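Local structure of alkaline phosphatase (Thermus thermophilus, 7KWD) at residues 49-58 with 68-76; 279-287 with 342-350. The protein probably hydrolyses phosphate monoesters as a homodimeric alkaline phosphatase that uses zinc and magnesium ions. All blocks are in the same frame, centred on the assembly; numbering follows the deposited sequence.

Interaction 1 closes before interaction 2 opens along the chain, and both belong to the alkaline phosphatase family region. Their centres lie about 17 Å apart, and helix 51-65 joins them: Tyr54 meets helix 70-75 in interaction 1, while Asp53, Ile56 and Ala57 touch Thr286, Leu342 and Leu287 of interaction 2. Helix 283-306, which starts in interaction 2, also receives Leu69 and Leu74 from the 68-76 segment. Helix 51-65 packs on strand 310-325, which carries the zinc ligands Asp317 and His318, while interaction 2 meets strand 426-428. Interaction 1 reaches the second subunit at many residues; interaction 2 does so at His279, a ligand of one zinc ion.

Interaction 1 of 2, residues 49-58 with 68-76; sequences FSWEDYAIAQ and VLALERLLA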
loop_
_atom_site.group_PDB
_atom_site.type_symbol
_atom_site.label_atom_id
_atom_site.label_comp_id
_atom_site.label_asym_id
_atom_site.label_seq_id
_atom_site.Cartn_x
_atom_site.Cartn_y
_atom_site.Cartn_z
ATOM N N PHE A 49 -8.349 -2.706 -5.158
ATOM C CA PHE A 49 -7.194 -3.583 -5.023
ATOM C C PHE A 49 -5.992 -2.816 -4.500
ATOM O O PHE A 49 -5.502 -1.888 -5.144
ATOM C CB PHE A 49 -6.896 -4.207 -6.386
ATOM C CG PHE A 49 -5.732 -5.157 -6.430
ATOM C CD1 PHE A 49 -5.794 -6.392 -5.807
ATOM C CD2 PHE A 49 -4.578 -4.833 -7.179
ATOM C CE1 PHE A 49 -4.742 -7.296 -5.896
ATOM C CE2 PHE A 49 -3.524 -5.725 -7.262
ATOM C CZ PHE A 49 -3.609 -6.964 -6.641
ATOM N N SER A 50 -5.513 -3.225 -3.335
ATOM C CA SER A 50 -4.383 -2.567 -2.688
ATOM C C SER A 50 -3.125 -3.397 -2.841
ATOM O O SER A 50 -3.168 -4.552 -3.284
ATOM C CB SER A 50 -4.688 -2.352 -1.203
ATOM O OG SER A 50 -4.557 -3.559 -0.519
ATOM N N TRP A 51 -1.990 -2.797 -2.455
ATOM C CA TRP A 51 -0.726 -3.522 -2.462
ATOM C C TRP A 51 -0.666 -4.536 -1.334
ATOM O O TRP A 51 0.104 -5.507 -1.419
ATOM C CB TRP A 51 0.455 -2.535 -2.389
ATOM C CG TRP A 51 0.591 -1.719 -3.682
ATOM C CD1 TRP A 51 0.439 -0.362 -3.835
ATOM C CD2 TRP A 51 0.899 -2.237 -4.987
ATOM N NE1 TRP A 51 0.618 -0.017 -5.164
ATOM C CE2 TRP A 51 0.909 -1.153 -5.879
ATOM C CE3 TRP A 51 1.177 -3.520 -5.480
ATOM C CZ2 TRP A 51 1.189 -1.315 -7.237
ATOM C CZ3 TRP A 51 1.463 -3.673 -6.829
ATOM C CH2 TRP A 51 1.467 -2.572 -7.686
ATOM N N GLU A 52 -1.472 -4.378 -0.288
ATOM C CA GLU A 52 -1.534 -5.451 0.695
ATOM C C GLU A 52 -2.230 -6.665 0.100
ATOM O O GLU A 52 -1.758 -7.787 0.278
ATOM C CB GLU A 52 -2.237 -5.006 1.974
ATOM C CG GLU A 52 -1.602 -3.810 2.670
ATOM C CD GLU A 52 -0.187 -4.061 3.207
ATOM O OE1 GLU A 52 0.496 -3.064 3.501
ATOM O OE2 GLU A 52 0.243 -5.236 3.324
ATOM N N ASP A 53 -3.335 -6.462 -0.641
ATOM C CA ASP A 53 -3.970 -7.595 -1.296
ATOM C C ASP A 53 -2.985 -8.303 -2.205
ATOM O O ASP A 53 -2.994 -9.539 -2.323
ATOM C CB ASP A 53 -5.178 -7.193 -2.169
ATOM C CG ASP A 53 -6.214 -6.335 -1.428
ATOM O OD1 ASP A 53 -6.378 -6.513 -0.207
ATOM O OD2 ASP A 53 -6.887 -5.505 -2.087
ATOM N N TYR A 54 -2.213 -7.514 -2.955
ATOM C CA TYR A 54 -1.286 -8.097 -3.900
ATOM C C TYR A 54 -0.323 -9.037 -3.181
ATOM O O TYR A 54 -0.096 -10.162 -3.623
ATOM C CB TYR A 54 -0.508 -7.016 -4.647
ATOM C CG TYR A 54 0.555 -7.670 -5.489
ATOM C CD1 TYR A 54 0.239 -8.258 -6.717
ATOM C CD2 TYR A 54 1.854 -7.770 -5.023
ATOM C CE1 TYR A 54 1.220 -8.908 -7.484
ATOM C CE2 TYR A 54 2.826 -8.396 -5.762
ATOM C CZ TYR A 54 2.513 -8.985 -6.976
ATOM O OH TYR A 54 3.503 -9.607 -7.662
ATOM N N ALA A 55 0.259 -8.569 -2.080
ATOM C CA ALA A 55 1.260 -9.349 -1.365
ATOM C C ALA A 55 0.687 -10.671 -0.868
ATOM O O ALA A 55 1.367 -11.705 -0.919
ATOM C CB ALA A 55 1.794 -8.535 -0.188
ATOM N N ILE A 56 -0.558 -10.646 -0.363
ATOM C CA ILE A 56 -1.201 -11.874 0.125
ATOM C C ILE A 56 -1.421 -12.869 -1.009
ATOM O O ILE A 56 -1.147 -14.057 -0.858
ATOM C CB ILE A 56 -2.531 -11.547 0.841
ATOM C CG1 ILE A 56 -2.273 -10.864 2.183
ATOM C CG2 ILE A 56 -3.331 -12.824 1.089
ATOM C CD1 ILE A 56 -3.508 -10.076 2.710
ATOM N N ALA A 57 -1.970 -12.413 -2.139
ATOM C CA ALA A 57 -2.210 -13.332 -3.246
ATOM C C ALA A 57 -0.903 -13.847 -3.850
ATOM O O ALA A 57 -0.807 -15.011 -4.268
ATOM C CB ALA A 57 -3.027 -12.643 -4.328
ATOM N N GLN A 58 0.081 -12.958 -3.991
ATOM C CA GLN A 58 1.404 -13.357 -4.468
ATOM C C GLN A 58 1.976 -14.489 -3.616
ATOM O O GLN A 58 2.473 -15.483 -4.141
ATOM C CB GLN A 58 2.345 -12.151 -4.439
ATOM C CG GLN A 58 3.761 -12.429 -4.930
ATOM C CD GLN A 58 4.655 -11.197 -4.805
ATOM O OE1 GLN A 58 5.197 -10.702 -5.794
ATOM N NE2 GLN A 58 4.809 -10.699 -3.582
ATOM N N VAL A 68 3.574 -19.176 -9.578
ATOM C CA VAL A 68 3.752 -17.729 -9.601
ATOM C C VAL A 68 2.488 -17.086 -10.165
ATOM O O VAL A 68 2.075 -17.401 -11.274
ATOM C CB VAL A 68 4.973 -17.332 -10.427
ATOM C CG1 VAL A 68 5.142 -15.830 -10.443
ATOM C CG2 VAL A 68 6.194 -18.035 -9.862
ATOM N N LEU A 69 1.888 -16.183 -9.397
ATOM C CA LEU A 69 0.744 -15.414 -9.841
ATOM C C LEU A 69 1.015 -14.719 -11.168
ATOM O O LEU A 69 2.067 -14.107 -11.356
ATOM C CB LEU A 69 0.452 -14.389 -8.739
ATOM C CG LEU A 69 -0.884 -13.694 -8.629
ATOM C CD1 LEU A 69 -1.934 -14.645 -8.153
ATOM C CD2 LEU A 69 -0.727 -12.541 -7.660
ATOM N N ALA A 70 0.058 -14.807 -12.094
ATOM C CA ALA A 70 0.259 -14.151 -13.376
ATOM C C ALA A 70 0.505 -12.653 -13.196
ATOM O O ALA A 70 1.333 -12.063 -13.893
ATOM C CB ALA A 70 -0.923 -14.391 -14.305
ATOM N N LEU A 71 -0.188 -12.026 -12.260
ATOM C CA LEU A 71 0.019 -10.599 -12.036
ATOM C C LEU A 71 1.461 -10.325 -11.597
ATOM O O LEU A 71 2.064 -9.338 -12.025
ATOM C CB LEU A 71 -0.990 -10.077 -11.005
ATOM C CG LEU A 71 -0.962 -8.572 -10.817
ATOM C CD1 LEU A 71 -1.074 -7.829 -12.142
ATOM C CD2 LEU A 71 -2.028 -8.098 -9.806
ATOM N N GLU A 72 2.051 -11.197 -10.777
ATOM C CA GLU A 72 3.456 -10.993 -10.429
ATOM C C GLU A 72 4.325 -11.010 -11.694
ATOM O O GLU A 72 5.208 -10.163 -11.874
ATOM C CB GLU A 72 3.963 -12.049 -9.436
ATOM C CG GLU A 72 5.465 -11.903 -9.138
ATOM C CD GLU A 72 6.063 -12.995 -8.244
ATOM O OE1 GLU A 72 5.301 -13.695 -7.559
ATOM O OE2 GLU A 72 7.301 -13.159 -8.249
ATOM N N ARG A 73 4.110 -11.998 -12.570
ATOM C CA ARG A 73 4.914 -12.079 -13.796
ATOM C C ARG A 73 4.799 -10.801 -14.614
ATOM O O ARG A 73 5.794 -10.345 -15.194
ATOM C CB ARG A 73 4.483 -13.276 -14.635
ATOM C CG ARG A 73 4.486 -14.584 -13.850
ATOM C CD ARG A 73 4.037 -15.816 -14.709
ATOM N NE ARG A 73 3.508 -16.937 -13.906
ATOM C CZ ARG A 73 3.471 -18.202 -14.335
ATOM N NH1 ARG A 73 3.922 -18.509 -15.546
ATOM N NH2 ARG A 73 3.011 -19.166 -13.553
ATOM N N LEU A 74 3.583 -10.218 -14.694
ATOM C CA LEU A 74 3.414 -8.990 -15.458
ATOM C C LEU A 74 4.131 -7.823 -14.772
ATOM O O LEU A 74 4.850 -7.052 -15.414
ATOM C CB LEU A 74 1.933 -8.656 -15.674
ATOM C CG LEU A 74 1.075 -9.670 -16.402
ATOM C CD1 LEU A 74 -0.275 -9.161 -16.794
ATOM C CD2 LEU A 74 1.801 -10.185 -17.616
ATOM N N LEU A 75 3.936 -7.657 -13.472
ATOM C CA LEU A 75 4.599 -6.534 -12.813
ATOM C C LEU A 75 6.120 -6.665 -12.831
ATOM O O LEU A 75 6.816 -5.657 -12.708
ATOM C CB LEU A 75 4.128 -6.420 -11.368
ATOM C CG LEU A 75 2.637 -6.118 -11.169
ATOM C CD1 LEU A 75 2.327 -6.283 -9.695
ATOM C CD2 LEU A 75 2.280 -4.711 -11.618
ATOM N N ALA A 76 6.631 -7.890 -12.993
ATOM C CA ALA A 76 8.050 -8.199 -13.043
ATOM C C ALA A 76 8.634 -8.033 -14.431
ATOM O O ALA A 76 9.828 -8.263 -14.605
ATOM C CB ALA A 76 8.282 -9.640 -12.558
HETATM O O HOH W 1 3.088 -15.361 -6.939
#
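Tyr54, with the largest share of surface buried in this contact by the 49-58 segment, sets its ring against Leu69, Leu71 and Leu75 of the 68-76 segment. Its CG stands anti to the backbone N (chi1 173°), which carries the ring out from helix 51-58 toward the short helix 70-75. Leu75 arrives from the opposite direction, its CD1 3.6 Å from Tyr54 CE1, and the same methyl meets the edge of the Trp51 indole. Leu71 CD2 lies at the edge of the phenol, 3.8 Å from Tyr54 CD1, and also touches Phe49 CZ. Leu69 points its CD2 methyl at the helix backbone, 3.8 Å from Gln58 N, and packs against Ala57 CB.

The polar part of the contact is formed by Gln58 and Glu72. Tyr54 OH rests on Glu72 CB and donates to Gln58 OE1 at 2.7 Å, coming from above the amide plane, while Gln58 CB lies over one face of the phenol. The Glu72 carboxylate crosses the Gln58 amide nearly at a right angle, its plane turned by 78°. A water ties both backbones to this carboxylate, donating to Gln58 O and Glu72 OE1 and accepting from Leu69 N. Glu72 OE2 turns to Arg62 and to Ala27 N of the second subunit. The direct contact is thus mainly apolar, with water-mediated polarity beside it, and the buried carboxylate probably owes its charge balance to Arg62.

Interaction 2 of 2, residues 279-287 with 342-350; sequences HLNDAGATL and LEPQRASFE. With ZN (zinc ion), chain F.
Asp282 meets Phe349 where a Schellman motif, with Asn281 at C-prime, ends helix 273-280, and where Asp282 itself becomes the N-cap of helix 283-306. Two helices thus follow each other with a break at Asn281, and the 342-350 segment packs along it. With CG anti to its own nitrogen (chi1 -178°), the carboxylate reaches both ways. Asp282 OD1 accepts from Ala285 N at 3.1 Å, from well above the carboxylate plane, while Asp282 OD2 receives Phe349 N at 3.0 Å, nearly along the C-O axis. OD2 also forms a salt bridge with Lys373, so the negative charge is probably balanced by the lysine and eased by the N-terminal ends of both helices.

The Phe349 ring crosses the carboxylate obliquely, the planes 39° apart, and Asp282 CG sits over one face toward the rim. Leu280 O lies at the ring edge, in plane, 3.7 Å from Phe349 CD2. Replacing Asp282 by an alanine would probably leave Phe349 N and Ala285 N without their acceptor and Lys373 without this counter-charge.

Farther along, the Gln345 amide, whose main polar partner is Lys373, slides past the Asp282 carboxylate in the opposite direction, and Gln345 OE1 comes within 3.2 Å of Gly284 CA, where a side chain would collide with it. Leu342 CD1 packs on Leu287 CD2 at 3.8 Å. At the start of 279-287, His279 NE2 binds a zinc ion at 2.2 Å, a site completed by Asp275 and His433. Between carboxylate and amide sits a water that donates to Asp282 OD1 at 2.7 Å and accepts from Gln345 NE2.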
loop_
_atom_site.group_PDB
_atom_site.type_symbol
_atom_site.label_atom_id
_atom_site.label_comp_id
_atom_site.label_asym_id
_atom_site.label_seq_id
_atom_site.Cartn_x
_atom_site.Cartn_y
_atom_site.Cartn_z
ATOM N N HIS A 279 -14.158 -4.326 1.843
ATOM C CA HIS A 279 -15.143 -3.673 2.703
ATOM C C HIS A 279 -15.568 -4.592 3.850
ATOM O O HIS A 279 -15.635 -4.162 5.008
ATOM C CB HIS A 279 -16.370 -3.268 1.885
ATOM C CG HIS A 279 -16.217 -1.984 1.139
ATOM N ND1 HIS A 279 -15.839 -0.811 1.755
ATOM C CD2 HIS A 279 -16.385 -1.683 -0.173
ATOM C CE1 HIS A 279 -15.806 0.160 0.863
ATOM N NE2 HIS A 279 -16.151 -0.342 -0.307
ATOM N N LEU A 280 -15.860 -5.870 3.544
ATOM C CA LEU A 280 -16.199 -6.810 4.611
ATOM C C LEU A 280 -15.036 -7.069 5.579
ATOM O O LEU A 280 -15.269 -7.565 6.683
ATOM C CB LEU A 280 -16.625 -8.160 4.041
ATOM C CG LEU A 280 -17.620 -8.143 2.894
ATOM C CD1 LEU A 280 -17.953 -9.529 2.464
ATOM C CD2 LEU A 280 -18.854 -7.411 3.306
ATOM N N ASN A 281 -13.804 -6.761 5.189
ATOM C CA ASN A 281 -12.599 -7.138 5.938
ATOM C C ASN A 281 -12.435 -8.654 5.912
ATOM O O ASN A 281 -12.080 -9.252 6.926
ATOM C CB ASN A 281 -12.620 -6.657 7.382
ATOM C CG ASN A 281 -12.287 -5.185 7.541
ATOM O OD1 ASN A 281 -12.036 -4.761 8.655
ATOM N ND2 ASN A 281 -12.317 -4.406 6.447
ATOM N N ASP A 282 -12.740 -9.268 4.777
ATOM C CA ASP A 282 -12.686 -10.711 4.590
ATOM C C ASP A 282 -11.520 -11.050 3.656
ATOM O O ASP A 282 -11.665 -11.123 2.430
ATOM C CB ASP A 282 -14.006 -11.212 4.040
ATOM C CG ASP A 282 -14.034 -12.716 3.873
ATOM O OD1 ASP A 282 -12.954 -13.360 3.950
ATOM O OD2 ASP A 282 -15.137 -13.258 3.645
ATOM N N ALA A 283 -10.358 -11.319 4.261
ATOM C CA ALA A 283 -9.158 -11.579 3.475
ATOM C C ALA A 283 -9.301 -12.780 2.552
ATOM O O ALA A 283 -8.713 -12.809 1.455
ATOM C CB ALA A 283 -7.966 -11.766 4.427
ATOM N N GLY A 284 -10.065 -13.790 2.972
ATOM C CA GLY A 284 -10.207 -14.976 2.137
ATOM C C GLY A 284 -11.065 -14.709 0.914
ATOM O O GLY A 284 -10.807 -15.242 -0.170
ATOM N N ALA A 285 -12.103 -13.895 1.064
ATOM C CA ALA A 285 -12.879 -13.535 -0.113
ATOM C C ALA A 285 -12.064 -12.651 -1.072
ATOM O O ALA A 285 -12.099 -12.852 -2.292
ATOM C CB ALA A 285 -14.175 -12.841 0.296
ATOM N N THR A 286 -11.300 -11.706 -0.531
ATOM C CA THR A 286 -10.433 -10.880 -1.367
ATOM C C THR A 286 -9.470 -11.736 -2.166
ATOM O O THR A 286 -9.297 -11.540 -3.375
ATOM C CB THR A 286 -9.658 -9.902 -0.498
ATOM O OG1 THR A 286 -10.591 -9.093 0.212
ATOM C CG2 THR A 286 -8.744 -9.056 -1.352
ATOM N N LEU A 287 -8.845 -12.696 -1.503
ATOM C CA LEU A 287 -7.876 -13.548 -2.156
ATOM C C LEU A 287 -8.486 -14.267 -3.346
ATOM O O LEU A 287 -7.890 -14.302 -4.423
ATOM C CB LEU A 287 -7.319 -14.561 -1.159
ATOM C CG LEU A 287 -6.605 -15.764 -1.764
ATOM C CD1 LEU A 287 -5.273 -15.334 -2.362
ATOM C CD2 LEU A 287 -6.338 -16.837 -0.691
ATOM N N LEU A 342 -5.630 -19.221 5.272
ATOM C CA LEU A 342 -6.683 -18.916 4.319
ATOM C C LEU A 342 -7.140 -20.141 3.561
ATOM O O LEU A 342 -8.272 -20.153 3.054
ATOM C CB LEU A 342 -6.217 -17.847 3.322
ATOM C CG LEU A 342 -5.874 -16.488 3.916
ATOM C CD1 LEU A 342 -5.772 -15.401 2.833
ATOM C CD2 LEU A 342 -6.904 -16.038 4.941
ATOM N N GLU A 343 -6.285 -21.161 3.436
ATOM C CA GLU A 343 -6.651 -22.291 2.591
ATOM C C GLU A 343 -7.879 -23.036 3.115
ATOM O O GLU A 343 -8.635 -23.566 2.281
ATOM C CB GLU A 343 -5.463 -23.260 2.444
ATOM C CG GLU A 343 -5.730 -24.403 1.432
ATOM C CD GLU A 343 -4.466 -25.239 1.087
ATOM O OE1 GLU A 343 -4.443 -25.914 0.034
ATOM O OE2 GLU A 343 -3.498 -25.221 1.873
ATOM N N PRO A 344 -8.132 -23.127 4.426
ATOM C CA PRO A 344 -9.355 -23.800 4.900
ATOM C C PRO A 344 -10.635 -23.048 4.628
ATOM O O PRO A 344 -11.705 -23.666 4.744
ATOM C CB PRO A 344 -9.130 -23.929 6.423
ATOM C CG PRO A 344 -7.600 -23.946 6.563
ATOM C CD PRO A 344 -7.162 -22.921 5.527
ATOM N N GLN A 345 -10.581 -21.750 4.300
ATOM C CA GLN A 345 -11.814 -20.983 4.128
ATOM C C GLN A 345 -12.623 -21.512 2.952
ATOM O O GLN A 345 -12.079 -21.950 1.940
ATOM C CB GLN A 345 -11.499 -19.503 3.956
ATOM C CG GLN A 345 -10.882 -18.930 5.201
ATOM C CD GLN A 345 -10.938 -17.443 5.232
ATOM O OE1 GLN A 345 -11.535 -16.832 4.369
ATOM N NE2 GLN A 345 -10.335 -16.845 6.247
ATOM N N ARG A 346 -13.950 -21.518 3.124
ATOM C CA ARG A 346 -14.859 -22.100 2.151
ATOM C C ARG A 346 -16.040 -21.186 1.821
ATOM O O ARG A 346 -16.859 -21.552 0.964
ATOM C CB ARG A 346 -15.401 -23.461 2.644
ATOM C CG ARG A 346 -14.364 -24.587 2.739
ATOM C CD ARG A 346 -13.959 -25.104 1.366
ATOM N NE ARG A 346 -12.921 -26.114 1.487
ATOM C CZ ARG A 346 -11.623 -25.854 1.574
ATOM N NH1 ARG A 346 -11.175 -24.600 1.538
ATOM N NH2 ARG A 346 -10.764 -26.854 1.675
ATOM N N ALA A 347 -16.162 -20.025 2.466
ATOM C CA ALA A 347 -17.224 -19.090 2.107
ATOM C C ALA A 347 -16.862 -17.694 2.613
ATOM O O ALA A 347 -15.990 -17.517 3.471
ATOM C CB ALA A 347 -18.584 -19.535 2.680
ATOM N N SER A 348 -17.540 -16.701 2.048
ATOM C CA SER A 348 -17.370 -15.321 2.464
ATOM C C SER A 348 -18.262 -14.984 3.658
ATOM O O SER A 348 -19.230 -15.675 3.953
ATOM C CB SER A 348 -17.740 -14.393 1.310
ATOM O OG SER A 348 -19.130 -14.538 0.994
ATOM N N PHE A 349 -17.944 -13.869 4.321
ATOM C CA PHE A 349 -18.832 -13.314 5.340
ATOM C C PHE A 349 -20.238 -13.072 4.789
ATOM O O PHE A 349 -21.220 -13.173 5.527
ATOM C CB PHE A 349 -18.254 -11.998 5.864
ATOM C CG PHE A 349 -17.073 -12.150 6.807
ATOM C CD1 PHE A 349 -16.861 -13.319 7.516
ATOM C CD2 PHE A 349 -16.190 -11.095 7.000
ATOM C CE1 PHE A 349 -15.798 -13.425 8.391
ATOM C CE2 PHE A 349 -15.126 -11.206 7.860
ATOM C CZ PHE A 349 -14.936 -12.371 8.566
ATOM N N GLU A 350 -20.343 -12.707 3.513
ATOM C CA GLU A 350 -21.636 -12.406 2.901
ATOM C C GLU A 350 -22.496 -13.647 2.833
ATOM O O GLU A 350 -23.708 -13.597 3.080
ATOM C CB GLU A 350 -21.416 -11.825 1.503
ATOM C CG GLU A 350 -22.655 -11.754 0.617
ATOM C CD GLU A 350 -22.348 -11.145 -0.758
ATOM O OE1 GLU A 350 -22.225 -11.908 -1.742
ATOM O OE2 GLU A 350 -22.216 -9.905 -0.849
HETATM ZN ZN ZN F . -15.967 0.381 -2.400
HETATM O O HOH W 2 -11.250 -13.859 5.947
#